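Local coordinates for DUF1896 domain-containing protein (Porphyromonas gingivalis, PDB 2APL) that is of unknown function but folds as a single all-alpha chain, mostly helix with no strand, assigned to the DUF1896 family, at residues P100-L103 with A107-S110; Y75-S80 with P125-L130; V139-I142 with H146-T149. All blocks are in the same frame, centred on the assembly; numbering follows the deposited sequence.

All three contacts belong to the same helical chain. Contacts 1 and 2 are buried, whereas contact 3 is only partly so, reaching the surface near the C-terminus. Contact 1 joins consecutive helices 94-103 and 106-112 across a tight turn, contact 2 brings distant helices 74-85 and 126-143 together, and contact 3 turns the tail across the end of helix 126-143, which contact 2 also uses. Leu78 and Tyr75 of segment 75-80 pack on contact 1; Leu102 of contact 1 packs on Leu141 and Leu147 of contact 3. Contact 2 is side-chain packing alone, contact 1 adds a weak amide bond, and contact 3 a good backbone hydrogen bond.

Contact 1. Residues P100-L103 with A107-S110; sequences PILL and AIQS
Ile108 presses its branched side chain against the backbone carbonyl of Leu102 where helix 94-103 gives way, after a short turn, to helix 106-112. From the start the packing is close: Ile108 CB lies 3.2 Å from Leu102 O. With CG1 beside the backbone N (chi1 -65°) and CG2 anti to it, both branches reach Leu102. Ile108 CG2 takes the same Leu102 O at 3.4 Å, while Ile108 CG1 meets Leu102 CD2 at 3.9 Å, the two side chains slanting across one another, methyl against methylene. At the tip, Ile108 CD1 is 4.3 Å from Leu102 CD2. One residue along, the same pattern recurs with a polar chain: Gln109 CG sits 3.2 Å from Leu103 O. Beyond CG the glutamine runs extended (chi2 -179°), passing alongside that oxygen, and Gln109 NE2, no nearer to it than CG, gives Leu103 O a weak, bent hydrogen bond of 3.3 Å with an N-H...O angle of 123°. Outside the pair, Ile108 N is bonded to Asn105 OD1, Leu78 of helix 74-85 covers Ile108, and Leu102 packs on Leu141 of helix 126-143. Two carbonyls at the end of one helix are thus met largely by aliphatic carbon from the next. Between these two segments the contact rests chiefly on apolar packing, with the glutamine amide adding only a slight directional pull.

Contact 2. Residues Y75-S80 with P125-L130; sequences YDTLVS and PEYEHL
Thr77 meets Tyr127 and Leu130 in a buried helix-helix packing contact of this all-helical fold, between helix 74-85 and the beginning of helix 126-143. The backbones stand well apart, with 9.3 Å between Thr77 CA and Leu130 CA, and the gap is spanned mainly by the Tyr127 side chain. Along the second segment, Pro125 and Glu126 lead into the helix on its exposed side. Tyr127 is the first to cross. Its ring leaves the helix with CG anti to the backbone N (chi1 -173°) and reaches the threonine from the opposite direction, bringing the phenol oxygen OH to 3.9 Å from Thr77 CG2. The methyl approaches the ring at an oblique angle. Phe72, in the loop before helix 74-85, touches both Thr77 and Tyr127 and so helps to enclose the pair. Glu128 and His129 take the exposed side of the same turn. Leu130 then turns inward again, three residues and almost one turn after Tyr127; Val111 and Phe112 of helix 106-112, together with Phe121, also touch it. The threonine hydroxyl reaches back along the chain: Thr77 OG1 sits beside the backbone N (chi1 -63°) and bonds to Ser73 O, just before the helix. Its methyl is thereby presented to the partner helix, where Thr77 CG2 lies 4.5 Å from Leu130 CD2.

Contact 3. Residues V139-I142 with H146-T149; sequences VLLI and HLPT
The backbone carbonyl of Leu141 accepts a hydrogen bond from His146 N, O to N 2.8 Å, with an N-H...O angle of 166° and the donor in the carbonyl plane. This bond, from the N of residue i+5 to the O of residue i (a 6→1 bond), closes the C-terminal turn of helix 126-143 and starts the tail across the end of the helix. Leu147 N also comes within 3.3 Å of Leu141 O. Ser144, in the turn, adds its hydroxyl: Ser144 OG bonds to Leu140 O and more weakly to Leu141 O, so carbonyls of the final turn are met by residues that follow. Past His146 the chain is extended and irregular, and Leu147 is laid against the helix. Leu147 turns CG away from its own amide N (chi1 -168°) and divides its two methyls between two helical residues. Leu147 CD1 lies 4.0 Å from Leu141 CB, while Leu147 CD2 lies 4.2 Å from Ile142 CG1, the isoleucine and leucine side chains running alongside each other in the same direction. Phe86 on Ile142 and Leu90 on Leu147 extend this apolar patch. His146 touches mainly through CB, its imidazole leading away from the helix at the exposed margin. Leu141 is more enclosed. Pro148 touches Ile101 and Leu102, so the tail contacts helix 94-103 as well as helix 126-143. On the tail backbone itself, Leu141 CD2 sits 3.5 Å from His146 O.

Contact 1. Residues P100-L103 with A107-S110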
loop_
_atom_site.group_PDB
_atom_site.type_symbol
_atom_site.label_atom_id
_atom_site.label_comp_id
_atom_site.label_asym_id
_atom_site.label_seq_id
_atom_site.Cartn_x
_atom_site.Cartn_y
_atom_site.Cartn_z
ATOM N N PRO A 100 -9.265 7.612 -1.235
ATOM C CA PRO A 100 -8.383 8.513 -0.455
ATOM C C PRO A 100 -9.121 9.356 0.587
ATOM O O PRO A 100 -8.567 9.629 1.639
ATOM C CB PRO A 100 -7.751 9.449 -1.521
ATOM C CG PRO A 100 -7.975 8.770 -2.814
ATOM C CD PRO A 100 -9.207 7.902 -2.681
ATOM N N ILE A 101 -10.362 9.739 0.304
ATOM C CA ILE A 101 -11.167 10.535 1.238
ATOM C C ILE A 101 -11.675 9.694 2.388
ATOM O O ILE A 101 -11.648 10.132 3.544
ATOM C CB ILE A 101 -12.399 11.192 0.519
ATOM C CG1 ILE A 101 -11.960 12.173 -0.555
ATOM C CG2 ILE A 101 -13.216 12.003 1.494
ATOM C CD1 ILE A 101 -11.065 11.624 -1.570
ATOM N N LEU A 102 -12.161 8.507 2.068
ATOM C CA LEU A 102 -12.557 7.518 3.087
ATOM C C LEU A 102 -11.392 7.165 3.994
ATOM O O LEU A 102 -11.583 6.986 5.202
ATOM C CB LEU A 102 -13.107 6.254 2.447
ATOM C CG LEU A 102 -14.503 6.381 1.851
ATOM C CD1 LEU A 102 -14.816 5.171 1.038
ATOM C CD2 LEU A 102 -15.562 6.567 3.015
ATOM N N LEU A 103 -10.176 7.076 3.421
ATOM C CA LEU A 103 -8.971 6.822 4.234
ATOM C C LEU A 103 -8.753 7.885 5.334
ATOM O O LEU A 103 -8.217 7.571 6.393
ATOM C CB LEU A 103 -7.714 6.671 3.350
ATOM C CG LEU A 103 -6.574 5.827 3.924
ATOM C CD1 LEU A 103 -7.057 4.547 4.577
ATOM C CD2 LEU A 103 -5.508 5.561 2.770
ATOM N N ALA A 107 -14.725 7.384 10.947
ATOM C CA ALA A 107 -15.378 6.085 11.019
ATOM C C ALA A 107 -14.536 4.962 10.391
ATOM O O ALA A 107 -14.370 3.896 11.018
ATOM C CB ALA A 107 -16.755 6.115 10.382
ATOM N N ILE A 108 -14.032 5.203 9.159
ATOM C CA ILE A 108 -13.200 4.201 8.431
ATOM C C ILE A 108 -11.856 3.940 9.172
ATOM O O ILE A 108 -11.462 2.778 9.400
ATOM C CB ILE A 108 -12.981 4.652 6.967
ATOM C CG1 ILE A 108 -14.320 4.667 6.190
ATOM C CG2 ILE A 108 -11.868 3.775 6.252
ATOM C CD1 ILE A 108 -14.901 3.264 5.731
ATOM N N GLN A 109 -11.126 4.995 9.534
ATOM C CA GLN A 109 -9.914 4.804 10.306
ATOM C C GLN A 109 -10.084 3.941 11.568
ATOM O O GLN A 109 -9.244 3.070 11.862
ATOM C CB GLN A 109 -9.344 6.172 10.708
ATOM C CG GLN A 109 -8.901 7.023 9.521
ATOM C CD GLN A 109 -8.339 8.344 9.957
ATOM O OE1 GLN A 109 -8.853 8.969 10.845
ATOM N NE2 GLN A 109 -7.312 8.794 9.295
ATOM N N SER A 110 -11.145 4.210 12.322
ATOM C CA SER A 110 -11.422 3.518 13.602
ATOM C C SER A 110 -11.632 2.025 13.372
ATOM O O SER A 110 -11.371 1.199 14.278
ATOM C CB SER A 110 -12.645 4.112 14.315
ATOM O OG SER A 110 -13.851 3.551 13.809
#

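Contact 2. Residues Y75-S80 with P125-L130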
loop_
_atom_site.group_PDB
_atom_site.type_symbol
_atom_site.label_atom_id
_atom_site.label_comp_id
_atom_site.label_asym_id
_atom_site.label_seq_id
_atom_site.Cartn_x
_atom_site.Cartn_y
_atom_site.Cartn_z
ATOM N N TYR A 75 -5.619 1.706 1.166
ATOM C CA TYR A 75 -6.143 2.260 -0.081
ATOM C C TYR A 75 -6.695 1.188 -1.004
ATOM O O TYR A 75 -7.863 1.279 -1.400
ATOM C CB TYR A 75 -5.113 3.116 -0.784
ATOM C CG TYR A 75 -5.508 3.507 -2.198
ATOM C CD1 TYR A 75 -6.310 4.632 -2.427
ATOM C CD2 TYR A 75 -5.119 2.723 -3.306
ATOM C CE1 TYR A 75 -6.725 4.980 -3.739
ATOM C CE2 TYR A 75 -5.499 3.078 -4.626
ATOM C CZ TYR A 75 -6.275 4.207 -4.819
ATOM O OH TYR A 75 -6.659 4.563 -6.073
ATOM N N ASP A 76 -5.885 0.171 -1.312
ATOM C CA ASP A 76 -6.318 -0.946 -2.151
ATOM C C ASP A 76 -7.545 -1.674 -1.577
ATOM O O ASP A 76 -8.424 -2.112 -2.328
ATOM C CB ASP A 76 -5.169 -1.972 -2.348
ATOM C CG ASP A 76 -4.070 -1.490 -3.337
ATOM O OD1 ASP A 76 -4.207 -0.402 -3.955
ATOM O OD2 ASP A 76 -3.042 -2.223 -3.487
ATOM N N THR A 77 -7.581 -1.850 -0.253
ATOM C CA THR A 77 -8.677 -2.556 0.410
ATOM C C THR A 77 -10.026 -1.776 0.226
ATOM O O THR A 77 -11.081 -2.366 -0.107
ATOM C CB THR A 77 -8.371 -2.758 1.916
ATOM O OG1 THR A 77 -7.220 -3.568 2.046
ATOM C CG2 THR A 77 -9.541 -3.498 2.652
ATOM N N LEU A 78 -9.959 -0.452 0.389
ATOM C CA LEU A 78 -11.158 0.396 0.198
ATOM C C LEU A 78 -11.625 0.357 -1.256
ATOM O O LEU A 78 -12.827 0.229 -1.515
ATOM C CB LEU A 78 -10.856 1.842 0.624
ATOM C CG LEU A 78 -10.693 1.991 2.135
ATOM C CD1 LEU A 78 -10.062 3.340 2.438
ATOM C CD2 LEU A 78 -12.042 1.853 2.865
ATOM N N VAL A 79 -10.672 0.436 -2.185
ATOM C CA VAL A 79 -10.996 0.402 -3.632
ATOM C C VAL A 79 -11.718 -0.900 -3.971
ATOM O O VAL A 79 -12.727 -0.900 -4.646
ATOM C CB VAL A 79 -9.719 0.605 -4.511
ATOM C CG1 VAL A 79 -9.960 0.200 -5.928
ATOM C CG2 VAL A 79 -9.268 2.055 -4.458
ATOM N N SER A 80 -11.185 -2.013 -3.477
ATOM C CA SER A 80 -11.771 -3.339 -3.701
ATOM C C SER A 80 -13.176 -3.496 -3.074
ATOM O O SER A 80 -14.115 -3.997 -3.719
ATOM C CB SER A 80 -10.809 -4.422 -3.172
ATOM O OG SER A 80 -11.419 -5.709 -3.201
ATOM N N PRO A 125 -7.028 -15.085 8.806
ATOM C CA PRO A 125 -8.474 -15.172 9.078
ATOM C C PRO A 125 -9.116 -13.801 9.279
ATOM O O PRO A 125 -10.242 -13.572 8.826
ATOM C CB PRO A 125 -8.556 -15.998 10.378
ATOM C CG PRO A 125 -7.323 -16.855 10.362
ATOM C CD PRO A 125 -6.253 -16.006 9.673
ATOM N N GLU A 126 -8.390 -12.872 9.904
ATOM C CA GLU A 126 -9.009 -11.607 10.262
ATOM C C GLU A 126 -9.282 -10.653 9.093
ATOM O O GLU A 126 -10.083 -9.722 9.236
ATOM C CB GLU A 126 -8.395 -10.938 11.513
ATOM C CG GLU A 126 -6.973 -11.289 11.884
ATOM C CD GLU A 126 -6.776 -12.653 12.570
ATOM O OE1 GLU A 126 -7.643 -13.138 13.348
ATOM O OE2 GLU A 126 -5.705 -13.239 12.336
ATOM N N TYR A 127 -8.699 -10.929 7.923
ATOM C CA TYR A 127 -9.040 -10.169 6.712
ATOM C C TYR A 127 -10.548 -10.106 6.421
ATOM O O TYR A 127 -11.084 -9.051 6.136
ATOM C CB TYR A 127 -8.281 -10.646 5.448
ATOM C CG TYR A 127 -8.535 -9.712 4.268
ATOM C CD1 TYR A 127 -8.038 -8.390 4.280
ATOM C CD2 TYR A 127 -9.303 -10.113 3.168
ATOM C CE1 TYR A 127 -8.289 -7.500 3.224
ATOM C CE2 TYR A 127 -9.566 -9.215 2.099
ATOM C CZ TYR A 127 -9.051 -7.920 2.145
ATOM O OH TYR A 127 -9.279 -7.023 1.124
ATOM N N GLU A 128 -11.223 -11.250 6.480
ATOM C CA GLU A 128 -12.631 -11.299 6.125
ATOM C C GLU A 128 -13.427 -10.424 7.092
ATOM O O GLU A 128 -14.358 -9.737 6.682
ATOM C CB GLU A 128 -13.172 -12.746 6.084
ATOM C CG GLU A 128 -12.120 -13.878 6.104
ATOM C CD GLU A 128 -10.967 -13.784 5.047
ATOM O OE1 GLU A 128 -11.203 -13.372 3.877
ATOM O OE2 GLU A 128 -9.814 -14.151 5.394
ATOM N N HIS A 129 -13.020 -10.421 8.364
ATOM C CA HIS A 129 -13.613 -9.566 9.376
ATOM C C HIS A 129 -13.484 -8.077 9.053
ATOM O O HIS A 129 -14.467 -7.322 9.134
ATOM C CB HIS A 129 -13.033 -9.853 10.760
ATOM C CG HIS A 129 -13.377 -11.207 11.296
ATOM N ND1 HIS A 129 -12.418 -12.154 11.584
ATOM C CD2 HIS A 129 -14.570 -11.765 11.629
ATOM C CE1 HIS A 129 -13.003 -13.248 12.050
ATOM N NE2 HIS A 129 -14.310 -13.039 12.086
ATOM N N LEU A 130 -12.261 -7.660 8.739
ATOM C CA LEU A 130 -12.008 -6.311 8.273
ATOM C C LEU A 130 -12.917 -5.940 7.084
ATOM O O LEU A 130 -13.620 -4.940 7.128
ATOM C CB LEU A 130 -10.507 -6.137 7.889
ATOM C CG LEU A 130 -10.187 -4.767 7.306
ATOM C CD1 LEU A 130 -10.544 -3.620 8.286
ATOM C CD2 LEU A 130 -8.723 -4.720 6.864
#

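Contact 3. Residues V139-I142 with H146-T149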
loop_
_atom_site.group_PDB
_atom_site.type_symbol
_atom_site.label_atom_id
_atom_site.label_comp_id
_atom_site.label_asym_id
_atom_site.label_seq_id
_atom_site.Cartn_x
_atom_site.Cartn_y
_atom_site.Cartn_z
ATOM N N VAL A 139 -21.971 1.101 4.011
ATOM C CA VAL A 139 -23.451 1.058 4.020
ATOM C C VAL A 139 -24.019 2.119 4.980
ATOM O O VAL A 139 -24.970 2.812 4.644
ATOM C CB VAL A 139 -23.994 -0.365 4.362
ATOM C CG1 VAL A 139 -25.502 -0.338 4.617
ATOM C CG2 VAL A 139 -23.667 -1.324 3.222
ATOM N N LEU A 140 -23.417 2.256 6.163
ATOM C CA LEU A 140 -23.981 3.155 7.144
ATOM C C LEU A 140 -23.769 4.578 6.677
ATOM O O LEU A 140 -24.662 5.411 6.885
ATOM C CB LEU A 140 -23.358 2.976 8.540
ATOM C CG LEU A 140 -23.905 1.725 9.241
ATOM C CD1 LEU A 140 -23.215 1.508 10.615
ATOM C CD2 LEU A 140 -25.408 1.742 9.380
ATOM N N LEU A 141 -22.580 4.848 6.129
ATOM C CA LEU A 141 -22.228 6.190 5.612
ATOM C C LEU A 141 -23.220 6.623 4.543
ATOM O O LEU A 141 -23.756 7.737 4.598
ATOM C CB LEU A 141 -20.777 6.226 5.078
ATOM C CG LEU A 141 -19.644 6.380 6.124
ATOM C CD1 LEU A 141 -18.258 6.007 5.490
ATOM C CD2 LEU A 141 -19.635 7.806 6.752
ATOM N N ILE A 142 -23.523 5.736 3.609
ATOM C CA ILE A 142 -24.554 5.993 2.575
ATOM C C ILE A 142 -25.982 6.169 3.157
ATOM O O ILE A 142 -26.671 7.141 2.819
ATOM C CB ILE A 142 -24.580 4.858 1.548
ATOM C CG1 ILE A 142 -23.200 4.735 0.848
ATOM C CG2 ILE A 142 -25.721 5.048 0.494
ATOM C CD1 ILE A 142 -23.117 3.540 -0.141
ATOM N N HIS A 146 -23.970 10.546 5.017
ATOM C CA HIS A 146 -22.761 11.123 5.596
ATOM C C HIS A 146 -21.539 10.710 4.763
ATOM O O HIS A 146 -20.398 10.842 5.201
ATOM C CB HIS A 146 -22.601 10.744 7.096
ATOM C CG HIS A 146 -23.361 11.634 8.040
ATOM N ND1 HIS A 146 -22.792 12.722 8.672
ATOM C CD2 HIS A 146 -24.653 11.600 8.454
ATOM C CE1 HIS A 146 -23.700 13.328 9.422
ATOM N NE2 HIS A 146 -24.841 12.669 9.308
ATOM N N LEU A 147 -21.780 10.226 3.544
ATOM C CA LEU A 147 -20.678 9.852 2.678
ATOM C C LEU A 147 -19.908 11.136 2.242
ATOM O O LEU A 147 -20.519 12.136 1.846
ATOM C CB LEU A 147 -21.166 8.977 1.506
ATOM C CG LEU A 147 -20.110 8.257 0.640
ATOM C CD1 LEU A 147 -19.381 7.118 1.393
ATOM C CD2 LEU A 147 -20.731 7.738 -0.654
ATOM N N PRO A 148 -18.571 11.129 2.398
ATOM C CA PRO A 148 -17.774 12.279 1.946
ATOM C C PRO A 148 -17.927 12.469 0.444
ATOM O O PRO A 148 -18.194 11.513 -0.291
ATOM C CB PRO A 148 -16.334 11.906 2.312
ATOM C CG PRO A 148 -16.407 10.689 3.176
ATOM C CD PRO A 148 -17.744 10.044 2.977
ATOM N N THR A 149 -17.829 13.705 -0.022
ATOM C CA THR A 149 -18.231 13.976 -1.413
ATOM C C THR A 149 -17.108 14.497 -2.305
ATOM O O THR A 149 -15.944 14.589 -1.879
ATOM C CB THR A 149 -19.463 14.925 -1.501
ATOM O OG1 THR A 149 -19.214 16.102 -0.721
ATOM C CG2 THR A 149 -20.740 14.226 -1.007
#